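Local coordinates for protein acetyl-CoA acetyltransferase (Elizabethkingia anophelis NUHP1, PDB 6BN2) that probably condenses two molecules of acetyl-CoA into acetoacetyl-CoA, or runs the reverse cleavage, as a thiolase-family acetyl-CoA C-acetyltransferase, at residues Met9-Ile14 against Met267-Met272; Val15-Thr20 against Lys278-Ile283; Ala117-Gly122 against Ala263-Ser268; Ser285-Ala290 against Leu308-Leu313. All blocks are in the same frame, centred on the assembly; numbering follows the deposited sequence. Where two conformers were deposited one is given.

Contact 1 of 4, residues Met9-Ile14 against Met267-Met272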
loop_
_atom_site.group_PDB
_atom_site.type_symbol
_atom_site.label_atom_id
_atom_site.label_comp_id
_atom_site.label_asym_id
_atom_site.label_seq_id
_atom_site.Cartn_x
_atom_site.Cartn_y
_atom_site.Cartn_z
ATOM N N MET A 9 19.329 15.509 10.666
ATOM C CA MET A 9 17.998 14.940 10.493
ATOM C C MET A 9 17.372 14.603 11.853
ATOM O O MET A 9 18.073 14.135 12.752
ATOM C CB MET A 9 18.062 13.686 9.612
ATOM C CG MET A 9 16.837 13.458 8.732
ATOM S SD MET A 9 16.798 14.481 7.239
ATOM C CE MET A 9 18.287 13.940 6.401
ATOM N N LYS A 10 16.062 14.848 11.986
ATOM C CA LYS A 10 15.324 14.516 13.202
ATOM C C LYS A 10 15.506 13.053 13.573
ATOM O O LYS A 10 15.475 12.169 12.714
ATOM C CB LYS A 10 13.825 14.763 13.010
ATOM C CG LYS A 10 13.340 16.166 13.194
ATOM C CD LYS A 10 11.826 16.156 13.230
ATOM C CE LYS A 10 11.270 17.559 13.190
ATOM N NZ LYS A 10 9.807 17.556 13.436
ATOM N N GLU A 11 15.627 12.793 14.865
ATOM C CA GLU A 11 15.596 11.419 15.334
ATOM C C GLU A 11 14.166 10.892 15.347
ATOM O O GLU A 11 13.198 11.652 15.461
ATOM C CB GLU A 11 16.199 11.322 16.737
ATOM C CG GLU A 11 17.666 11.693 16.806
ATOM C CD GLU A 11 18.147 11.842 18.237
ATOM O OE1 GLU A 11 17.576 12.675 18.975
ATOM O OE2 GLU A 11 19.086 11.119 18.625
ATOM N N VAL A 12 14.037 9.573 15.223
ATOM C CA VAL A 12 12.748 8.898 15.274
ATOM C C VAL A 12 12.827 7.829 16.341
ATOM O O VAL A 12 13.710 6.965 16.290
ATOM C CB VAL A 12 12.372 8.258 13.928
ATOM C CG1 VAL A 12 10.940 7.703 13.991
ATOM C CG2 VAL A 12 12.527 9.292 12.822
ATOM N N PHE A 13 11.911 7.883 17.294
ATOM C CA PHE A 13 11.888 6.950 18.409
ATOM C C PHE A 13 10.661 6.061 18.351
ATOM O O PHE A 13 9.602 6.472 17.879
ATOM C CB PHE A 13 11.896 7.707 19.728
ATOM C CG PHE A 13 13.161 8.446 19.966
ATOM C CD1 PHE A 13 14.225 7.817 20.606
ATOM C CD2 PHE A 13 13.310 9.753 19.528
ATOM C CE1 PHE A 13 15.415 8.492 20.816
ATOM C CE2 PHE A 13 14.498 10.431 19.736
ATOM C CZ PHE A 13 15.548 9.800 20.382
ATOM N N ILE A 14 10.816 4.832 18.836
ATOM C CA ILE A 14 9.706 3.898 18.995
ATOM C C ILE A 14 9.285 3.981 20.448
ATOM O O ILE A 14 10.081 3.657 21.341
ATOM C CB ILE A 14 10.113 2.464 18.622
ATOM C CG1 ILE A 14 10.517 2.395 17.145
ATOM C CG2 ILE A 14 8.954 1.499 18.903
ATOM C CD1 ILE A 14 11.281 1.114 16.805
ATOM N N MET A 267 7.617 8.443 17.300
ATOM C CA MET A 267 7.515 9.846 17.672
ATOM C C MET A 267 8.834 10.557 17.443
ATOM O O MET A 267 9.909 9.956 17.528
ATOM C CB MET A 267 7.150 10.046 19.150
ATOM C CG MET A 267 5.698 9.837 19.461
ATOM S SD MET A 267 5.333 10.151 21.178
ATOM C CE MET A 267 3.620 9.587 21.194
ATOM N N SER A 268 8.731 11.860 17.205
ATOM C CA SER A 268 9.887 12.737 17.298
ATOM C C SER A 268 10.335 12.888 18.751
ATOM O O SER A 268 9.587 12.627 19.701
ATOM C CB SER A 268 9.560 14.115 16.729
ATOM O OG SER A 268 8.619 14.777 17.564
ATOM N N LYS A 269 11.579 13.340 18.912
ATOM C CA LYS A 269 12.101 13.641 20.245
ATOM C C LYS A 269 11.245 14.685 20.944
ATOM O O LYS A 269 10.885 14.538 22.121
ATOM C CB LYS A 269 13.549 14.120 20.128
ATOM C CG LYS A 269 14.198 14.513 21.464
ATOM C CD LYS A 269 15.701 14.689 21.287
ATOM C CE LYS A 269 16.367 15.161 22.569
ATOM N NZ LYS A 269 16.002 16.568 22.873
ATOM N N GLU A 270 10.908 15.762 20.229
ATOM C CA GLU A 270 10.158 16.847 20.839
ATOM C C GLU A 270 8.798 16.364 21.324
ATOM O O GLU A 270 8.372 16.692 22.435
ATOM C CB GLU A 270 10.020 17.992 19.837
ATOM C CG GLU A 270 9.267 19.193 20.338
ATOM C CD GLU A 270 9.124 20.258 19.265
ATOM O OE1 GLU A 270 9.829 20.164 18.236
ATOM O OE2 GLU A 270 8.302 21.180 19.446
ATOM N N LYS A 271 8.121 15.539 20.518
ATOM C CA LYS A 271 6.791 15.071 20.901
ATOM C C LYS A 271 6.855 14.106 22.081
ATOM O O LYS A 271 6.069 14.232 23.030
ATOM C CB LYS A 271 6.100 14.429 19.692
ATOM C CG LYS A 271 4.740 13.791 19.976
ATOM C CD LYS A 271 3.695 14.744 20.556
ATOM C CE LYS A 271 3.236 15.825 19.588
ATOM N NZ LYS A 271 2.009 16.534 20.101
ATOM N N MET A 272 7.775 13.138 22.059
ATOM C CA MET A 272 7.799 12.199 23.183
ATOM C C MET A 272 8.191 12.896 24.480
ATOM O O MET A 272 7.644 12.573 25.539
ATOM C CB MET A 272 8.724 11.010 22.894
ATOM C CG MET A 272 10.188 11.278 23.048
ATOM S SD MET A 272 11.171 9.836 22.555
ATOM C CE MET A 272 12.800 10.488 22.964
HETATM O O HOH W 1 10.018 17.807 16.140
HETATM O O HOH W 2 13.201 14.039 16.650
#
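Phe13 and Met267 form an antiparallel hydrogen-bonded pair joining strand 12-24 to strand 258-268, neighbours in the central mixed sheet of the thiolase fold. Phe13 N donates to Met267 O over 2.9 Å at 169°, and Met267 N returns a bond to Phe13 O, also 2.9 Å. Ser268 is the N-cap of helix 269-274: its OG accepts from Lys271 N at 3.1 Å and also bonds Glu116.

This turn of helix brings Met272 over the Phe13 ring. Its methyl CE sits 3.5 Å from the ring centroid and 8° off the normal, a CH-pi contact over one face, while SD approaches obliquely in a Met-aromatic contact. CG of Met272 is held between backbone N and carbonyl carbon (chi1 78°), and the chain runs straight from there to cross the phenyl group at about a right angle. Lys269 lies alongside Phe13, its CB near CE2. Glu11 OE2 forms a salt bridge with Lys282 NZ, while Lys269 CD lies 3.6 Å from Glu11 OE1. Where strand pairing fades, a water donates to Glu11 O at 2.7 Å and accepts from Lys269 N at 2.9 Å.

Contact 2 of 4, residues Val15-Thr20 against Lys278-Ile283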
loop_
_atom_site.group_PDB
_atom_site.type_symbol
_atom_site.label_atom_id
_atom_site.label_comp_id
_atom_site.label_asym_id
_atom_site.label_seq_id
_atom_site.Cartn_x
_atom_site.Cartn_y
_atom_site.Cartn_z
ATOM N N VAL A 15 8.055 4.433 20.696
ATOM C CA VAL A 15 7.599 4.617 22.073
ATOM C C VAL A 15 6.693 3.481 22.538
ATOM O O VAL A 15 6.490 3.330 23.750
ATOM C CB VAL A 15 6.909 5.989 22.277
ATOM C CG1 VAL A 15 7.937 7.125 22.175
ATOM C CG2 VAL A 15 5.752 6.206 21.307
ATOM N N SER A 16 6.140 2.690 21.623
ATOM C CA SER A 16 5.434 1.476 22.015
ATOM C C SER A 16 5.456 0.520 20.832
ATOM O O SER A 16 5.621 0.934 19.681
ATOM C CB SER A 16 3.997 1.772 22.458
ATOM O OG SER A 16 3.252 2.280 21.373
ATOM N N ALA A 17 5.306 -0.766 21.137
ATOM C CA ALA A 17 5.440 -1.810 20.119
ATOM C C ALA A 17 4.772 -3.075 20.629
ATOM O O ALA A 17 5.193 -3.618 21.658
ATOM C CB ALA A 17 6.921 -2.073 19.804
ATOM N N VAL A 18 3.722 -3.540 19.940
ATOM C CA VAL A 18 2.987 -4.719 20.407
ATOM C C VAL A 18 2.585 -5.581 19.216
ATOM O O VAL A 18 2.676 -5.176 18.054
ATOM C CB VAL A 18 1.722 -4.361 21.219
ATOM C CG1 VAL A 18 2.044 -3.451 22.390
ATOM C CG2 VAL A 18 0.667 -3.698 20.285
ATOM N N ARG A 19 2.120 -6.794 19.529
ATOM C CA ARG A 19 1.614 -7.690 18.495
ATOM C C ARG A 19 0.506 -8.543 19.090
ATOM O O ARG A 19 0.511 -8.809 20.288
ATOM C CB ARG A 19 2.715 -8.613 17.959
ATOM C CG ARG A 19 3.285 -9.562 19.049
ATOM C CD ARG A 19 4.294 -10.447 18.378
ATOM N NE ARG A 19 4.863 -11.534 19.178
ATOM C CZ ARG A 19 4.374 -12.771 19.212
ATOM N NH1 ARG A 19 3.228 -13.060 18.593
ATOM N NH2 ARG A 19 5.029 -13.713 19.879
ATOM N N THR A 20 -0.430 -8.986 18.241
ATOM C CA THR A 20 -1.330 -10.058 18.656
ATOM C C THR A 20 -0.544 -11.370 18.735
ATOM O O THR A 20 0.531 -11.497 18.143
ATOM C CB THR A 20 -2.508 -10.215 17.674
ATOM O OG1 THR A 20 -2.038 -10.769 16.435
ATOM C CG2 THR A 20 -3.182 -8.869 17.372
ATOM N N LYS A 278 9.141 7.845 27.863
ATOM C CA LYS A 278 10.485 7.329 27.619
ATOM C C LYS A 278 10.454 6.357 26.447
ATOM O O LYS A 278 9.661 5.409 26.461
ATOM C CB LYS A 278 11.028 6.619 28.853
ATOM C CG LYS A 278 12.384 5.954 28.624
ATOM C CD LYS A 278 12.968 5.409 29.923
ATOM C CE LYS A 278 14.321 4.749 29.673
ATOM N NZ LYS A 278 14.920 4.206 30.916
ATOM N N PRO A 279 11.286 6.545 25.426
ATOM C CA PRO A 279 11.250 5.636 24.276
ATOM C C PRO A 279 11.765 4.243 24.611
ATOM O O PRO A 279 12.619 4.062 25.488
ATOM C CB PRO A 279 12.169 6.323 23.260
ATOM C CG PRO A 279 13.133 7.086 24.111
ATOM C CD PRO A 279 12.322 7.583 25.289
ATOM N N LEU A 280 11.236 3.251 23.884
ATOM C CA LEU A 280 11.776 1.894 23.956
ATOM C C LEU A 280 13.103 1.787 23.218
ATOM O O LEU A 280 14.042 1.138 23.699
ATOM C CB LEU A 280 10.777 0.898 23.364
ATOM C CG LEU A 280 9.376 0.868 23.979
ATOM C CD1 LEU A 280 8.500 -0.096 23.196
ATOM C CD2 LEU A 280 9.487 0.448 25.442
ATOM N N ALA A 281 13.195 2.424 22.051
ATOM C CA ALA A 281 14.316 2.248 21.144
ATOM C C ALA A 281 14.329 3.426 20.181
ATOM O O ALA A 281 13.336 4.139 20.033
ATOM C CB ALA A 281 14.210 0.931 20.361
ATOM N N LYS A 282 15.469 3.616 19.533
ATOM C CA LYS A 282 15.632 4.637 18.503
ATOM C C LYS A 282 15.813 3.939 17.166
ATOM O O LYS A 282 16.498 2.919 17.089
ATOM C CB LYS A 282 16.853 5.518 18.823
ATOM C CG LYS A 282 17.207 6.525 17.743
ATOM C CD LYS A 282 18.364 7.402 18.235
ATOM C CE LYS A 282 19.198 7.935 17.086
ATOM N NZ LYS A 282 20.277 8.848 17.587
ATOM N N ILE A 283 15.185 4.456 16.112
ATOM C CA ILE A 283 15.439 3.922 14.774
ATOM C C ILE A 283 16.717 4.572 14.263
ATOM O O ILE A 283 16.796 5.796 14.155
ATOM C CB ILE A 283 14.261 4.180 13.826
ATOM C CG1 ILE A 283 13.045 3.361 14.280
ATOM C CG2 ILE A 283 14.647 3.802 12.387
ATOM C CD1 ILE A 283 11.747 3.675 13.498
HETATM O O HOH W 3 7.115 4.993 25.897
#
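A classic beta bulge marks this meeting of strand 12-24 with the start of strand 281-290 in the central sheet of the thiolase fold: Leu280 and Ala281 both stand opposite Ile14, the residue just before Val15. The bulge lies where the chain enters the sheet, and beyond it the two segments make contact through side chains and a water instead of paired backbones. The nearest alpha carbons are those of Val15 and Pro279, 4.4 Å apart.

Leu280 carries most of the packing. With CG anti to its own carbonyl carbon (chi1 -57°), the side chain reaches along the backbone of Val15-Ala17. Its CG lies 3.8 Å from Val15 O, and its CD1 methyl touches Ser16 CA at 3.6 Å before passing Ala17 N. The same methyl meets Ala17 CB at 4.2 Å, a looser apolar contact. Helix 358-375 closes over this group, with Ile370 against both Leu280 and Ala17.

The Val15 side chain sets off away from the other segment, yet CG1 still comes within 4.2 Å of Pro279 CA. Pro279 in turn packs against Phe13, extending the apolar patch along strand 12-24.

One polar bridge complements this packing. The carbonyls of Val15 and Lys278 receive the two protons of a single water, which lies 2.8 Å from Val15 O and 2.6 Å from Lys278 O.

Contact 3 of 4, residues Ala117-Gly122 against Ala263-Ser268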
loop_
_atom_site.group_PDB
_atom_site.type_symbol
_atom_site.label_atom_id
_atom_site.label_comp_id
_atom_site.label_asym_id
_atom_site.label_seq_id
_atom_site.Cartn_x
_atom_site.Cartn_y
_atom_site.Cartn_z
ATOM N N ALA A 117 3.871 12.201 15.488
ATOM C CA ALA A 117 3.483 10.924 16.071
ATOM C C ALA A 117 2.711 10.161 15.015
ATOM O O ALA A 117 1.823 10.734 14.375
ATOM C CB ALA A 117 2.617 11.099 17.330
ATOM N N ILE A 118 3.050 8.883 14.842
ATOM C CA ILE A 118 2.510 8.097 13.739
ATOM C C ILE A 118 2.489 6.630 14.152
ATOM O O ILE A 118 3.370 6.168 14.889
ATOM C CB ILE A 118 3.331 8.350 12.450
ATOM C CG1 ILE A 118 2.769 7.549 11.262
ATOM C CG2 ILE A 118 4.819 8.068 12.650
ATOM C CD1 ILE A 118 3.299 8.075 9.895
ATOM N N VAL A 119 1.453 5.905 13.712
ATOM C CA VAL A 119 1.333 4.463 13.947
ATOM C C VAL A 119 1.790 3.738 12.694
ATOM O O VAL A 119 1.404 4.114 11.577
ATOM C CB VAL A 119 -0.115 4.069 14.287
ATOM C CG1 VAL A 119 -0.312 2.548 14.165
ATOM C CG2 VAL A 119 -0.521 4.572 15.686
ATOM N N ALA A 120 2.605 2.692 12.869
ATOM C CA ALA A 120 2.992 1.849 11.741
ATOM C C ALA A 120 2.959 0.393 12.180
ATOM O O ALA A 120 3.370 0.063 13.297
ATOM C CB ALA A 120 4.397 2.207 11.207
ATOM N N GLY A 121 2.511 -0.479 11.285
ATOM C CA GLY A 121 2.437 -1.890 11.629
ATOM C C GLY A 121 1.963 -2.705 10.449
ATOM O O GLY A 121 2.210 -2.341 9.295
ATOM N N GLY A 122 1.285 -3.812 10.727
ATOM C CA GLY A 122 0.837 -4.688 9.660
ATOM C C GLY A 122 -0.179 -5.671 10.185
ATOM O O GLY A 122 -0.322 -5.869 11.404
ATOM N N ALA A 263 1.804 -3.573 15.747
ATOM C CA ALA A 263 1.721 -2.126 15.611
ATOM C C ALA A 263 2.739 -1.452 16.513
ATOM O O ALA A 263 2.981 -1.902 17.642
ATOM C CB ALA A 263 0.314 -1.621 15.949
ATOM N N LEU A 264 3.293 -0.354 16.007
ATOM C CA LEU A 264 4.264 0.457 16.723
ATOM C C LEU A 264 3.828 1.910 16.676
ATOM O O LEU A 264 3.192 2.362 15.719
ATOM C CB LEU A 264 5.675 0.325 16.123
ATOM C CG LEU A 264 6.341 -1.061 16.096
ATOM C CD1 LEU A 264 5.789 -1.966 15.000
ATOM C CD2 LEU A 264 7.851 -0.858 15.879
ATOM N N VAL A 265 4.171 2.653 17.714
ATOM C CA VAL A 265 3.992 4.099 17.699
ATOM C C VAL A 265 5.369 4.734 17.616
ATOM O O VAL A 265 6.246 4.425 18.431
ATOM C CB VAL A 265 3.233 4.607 18.935
ATOM C CG1 VAL A 265 3.160 6.135 18.871
ATOM C CG2 VAL A 265 1.806 4.006 19.007
ATOM N N LEU A 266 5.557 5.597 16.616
ATOM C CA LEU A 266 6.783 6.349 16.384
ATOM C C LEU A 266 6.579 7.810 16.758
ATOM O O LEU A 266 5.506 8.372 16.512
ATOM C CB LEU A 266 7.184 6.265 14.911
ATOM C CG LEU A 266 8.189 5.216 14.441
ATOM C CD1 LEU A 266 7.903 3.868 15.004
ATOM C CD2 LEU A 266 8.198 5.189 12.915
ATOM N N MET A 267 7.617 8.443 17.300
ATOM C CA MET A 267 7.515 9.846 17.672
ATOM C C MET A 267 8.834 10.557 17.443
ATOM O O MET A 267 9.909 9.956 17.528
ATOM C CB MET A 267 7.150 10.046 19.150
ATOM C CG MET A 267 5.698 9.837 19.461
ATOM S SD MET A 267 5.333 10.151 21.178
ATOM C CE MET A 267 3.620 9.587 21.194
ATOM N N SER A 268 8.731 11.860 17.205
ATOM C CA SER A 268 9.887 12.737 17.298
ATOM C C SER A 268 10.335 12.888 18.751
ATOM O O SER A 268 9.587 12.627 19.701
ATOM C CB SER A 268 9.560 14.115 16.729
ATOM O OG SER A 268 8.619 14.777 17.564
#
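Ile118 and Ala120 pair with Leu266 and Leu264 through four backbone hydrogen bonds, which form the tight part of this contact. The straightest runs from Leu266 N to Ile118 O, 2.8 Å and 174°; the shortest, Leu264 N to Ala120 O, is 2.7 Å but bent. Between these pairs, alpha carbons come close to carbonyls: Val119 CA is 3.3 Å from Leu264 O, a CA-H...O contact.

Side chains on the two faces fit less evenly. On the face of Ile118 and Leu266, CG2 of Ile118 meets CB of Leu266 at 3.7 Å. The longer CG1 branch of Ile118, anti to the backbone N (chi1 -179°), leads away from the other strand. The Val119 face is looser: Val119 CG2 and Val265 CG2 cross at 4.1 Å, and Ala117 CB reaches Met267 CG at 4.0 Å. Neither face is a solvent side, for all ten touching residues are buried. Helix 98-111 lies against Ile118, Ala120 and Leu266, while helix 34-48 packs on Val119, Ala263 and Val265.

At Gly121 the backbones draw together, its CA lying 4.1 Å from Ala263 CA. Segments 117-122 and 263-268, antiparallel at 156°, belong to neighbouring strands of a sheet with one of these helices on each face, the layered alpha/beta architecture of the thiolase fold.

Contact 4 of 4, residues Ser285-Ala290 against Leu308-Leu313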
loop_
_atom_site.group_PDB
_atom_site.type_symbol
_atom_site.label_atom_id
_atom_site.label_comp_id
_atom_site.label_asym_id
_atom_site.label_seq_id
_atom_site.Cartn_x
_atom_site.Cartn_y
_atom_site.Cartn_z
ATOM N N SER A 285 18.681 3.479 11.315
ATOM C CA SER A 285 18.731 3.497 9.860
ATOM C C SER A 285 17.867 2.368 9.319
ATOM O O SER A 285 17.400 1.496 10.061
ATOM C CB SER A 285 20.161 3.342 9.346
ATOM O OG SER A 285 20.637 2.049 9.710
ATOM N N TYR A 286 17.684 2.381 8.002
ATOM C CA TYR A 286 16.874 1.359 7.348
ATOM C C TYR A 286 17.218 1.394 5.869
ATOM O O TYR A 286 17.794 2.369 5.374
ATOM C CB TYR A 286 15.353 1.576 7.565
ATOM C CG TYR A 286 15.016 3.033 7.408
ATOM C CD1 TYR A 286 14.854 3.586 6.142
ATOM C CD2 TYR A 286 14.945 3.872 8.511
ATOM C CE1 TYR A 286 14.631 4.936 5.979
ATOM C CE2 TYR A 286 14.714 5.229 8.358
ATOM C CZ TYR A 286 14.559 5.749 7.091
ATOM O OH TYR A 286 14.362 7.105 6.912
ATOM N N ALA A 287 16.845 0.327 5.165
ATOM C CA ALA A 287 17.153 0.262 3.738
ATOM C C ALA A 287 16.322 -0.824 3.077
ATOM O O ALA A 287 15.930 -1.806 3.716
ATOM C CB ALA A 287 18.645 -0.033 3.485
ATOM N N ASP A 288 16.082 -0.638 1.787
ATOM C CA ASP A 288 15.537 -1.671 0.922
ATOM C C ASP A 288 16.620 -2.114 -0.052
ATOM O O ASP A 288 17.492 -1.326 -0.439
ATOM C CB ASP A 288 14.345 -1.156 0.106
ATOM C CG ASP A 288 13.205 -0.668 0.968
ATOM O OD1 ASP A 288 12.658 -1.477 1.734
ATOM O OD2 ASP A 288 12.878 0.548 0.915
ATOM N N ALA A 289 16.528 -3.364 -0.496
ATOM C CA ALA A 289 17.365 -3.813 -1.602
ATOM C C ALA A 289 16.572 -4.818 -2.423
ATOM O O ALA A 289 15.579 -5.372 -1.956
ATOM C CB ALA A 289 18.671 -4.449 -1.101
ATOM N N ALA A 290 17.009 -5.049 -3.657
ATOM C CA ALA A 290 16.337 -6.058 -4.465
ATOM C C ALA A 290 17.330 -6.746 -5.384
ATOM O O ALA A 290 18.358 -6.176 -5.758
ATOM C CB ALA A 290 15.189 -5.432 -5.285
ATOM N N LEU A 308 23.411 -0.874 7.487
ATOM C CA LEU A 308 24.569 -0.671 8.356
ATOM C C LEU A 308 25.411 0.503 7.889
ATOM O O LEU A 308 25.848 1.321 8.703
ATOM C CB LEU A 308 25.420 -1.940 8.425
ATOM C CG LEU A 308 24.731 -3.101 9.144
ATOM C CD1 LEU A 308 25.572 -4.380 9.004
ATOM C CD2 LEU A 308 24.535 -2.752 10.615
ATOM N N ALA A 309 25.651 0.608 6.580
ATOM C CA ALA A 309 26.462 1.715 6.088
ATOM C C ALA A 309 25.788 3.053 6.368
ATOM O O ALA A 309 26.456 4.035 6.722
ATOM C CB ALA A 309 26.739 1.547 4.596
ATOM N N LYS A 310 24.466 3.105 6.229
ATOM C CA LYS A 310 23.739 4.327 6.554
ATOM C C LYS A 310 23.839 4.662 8.039
ATOM O O LYS A 310 23.882 5.843 8.402
ATOM C CB LYS A 310 22.280 4.186 6.115
ATOM C CG LYS A 310 22.150 4.195 4.591
ATOM C CD LYS A 310 20.713 3.896 4.172
ATOM C CE LYS A 310 19.802 5.108 4.384
ATOM N NZ LYS A 310 18.393 4.800 3.949
ATOM N N ALA A 311 23.906 3.646 8.904
ATOM C CA ALA A 311 24.084 3.850 10.339
ATOM C C ALA A 311 25.526 4.138 10.737
ATOM O O ALA A 311 25.767 4.462 11.904
ATOM C CB ALA A 311 23.601 2.619 11.112
ATOM N N ASN A 312 26.481 4.028 9.809
ATOM C CA ASN A 312 27.915 4.091 10.127
ATOM C C ASN A 312 28.298 3.039 11.167
ATOM O O ASN A 312 29.113 3.283 12.067
ATOM C CB ASN A 312 28.336 5.488 10.589
ATOM C CG ASN A 312 28.217 6.521 9.483
ATOM O OD1 ASN A 312 28.820 6.379 8.422
ATOM N ND2 ASN A 312 27.417 7.550 9.719
ATOM N N LEU A 313 27.715 1.850 11.031
ATOM C CA LEU A 313 27.977 0.724 11.908
ATOM C C LEU A 313 28.467 -0.456 11.079
ATOM O O LEU A 313 28.264 -0.519 9.868
ATOM C CB LEU A 313 26.722 0.310 12.698
ATOM C CG LEU A 313 26.222 1.340 13.704
ATOM C CD1 LEU A 313 24.884 0.870 14.272
ATOM C CD2 LEU A 313 27.254 1.533 14.820
HETATM O O HOH W 4 18.077 5.288 7.136
#
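Tyr286 O accepts a hydrogen bond from Lys310 NZ at 2.9 Å, the donor lying almost on the extension of the carbonyl bond (C=O...N angle 164°). This ammonium also makes a salt bridge with Asp114 of the second subunit, and it has a weak bond to a water at 3.2 Å. That water accepts from Tyr286 N at 3.1 Å and rests over the centre of one face of the Tyr286 ring.

Lys310 reaches strand 281-290 from the last turn of helix 300-311; the bend at chi3 (76°) turns CE and NZ back to the carbonyl, which CD also flanks. Nearer the helix, Lys310 CB packs on Ser285 CB at 4.0 Å. Ala311 CB comes within 3.3 Å of Ser285 OG, whose hydrogen bond goes to Ala307 O one turn earlier in the helix. Just beyond, Asn312 ends the helix in a Schellman motif, with Leu313 N bonded to Leu308 O at 3.0 Å.

The phenol of Tyr286 reaches the partner as well, its OH hydrogen-bonded to Asp114 of the second subunit and to Lys111 of its own chain. The helix-to-strand contact therefore borders the interface with the second subunit, where the carboxylate of Asp114 probably helps keep Lys310 protonated while its ammonium also holds a strand carbonyl.

Contacts 1, 2 and 3 adjoin within one sheet, while contact 4 lies further along it, its centre about 20 Å from those of contacts 2 and 3. Contact 3 is wholly buried and rests on regular backbone pairing; at contact 1 that pairing yields to a helix cap, sulfur-aromatic packing and water. Exposed residues enter at Lys269 of contact 1 and Lys310 of contact 4. Contacts 1 and 2 share strand 12-24, Met272 CE lying 3.6 Å from Pro279 CG. Contact 2 relies on apolar side chains and one water. Contacts 2 and 4 both use strand 281-290, but contact 4 sets it against a helix, with a charged group that also reaches the second subunit.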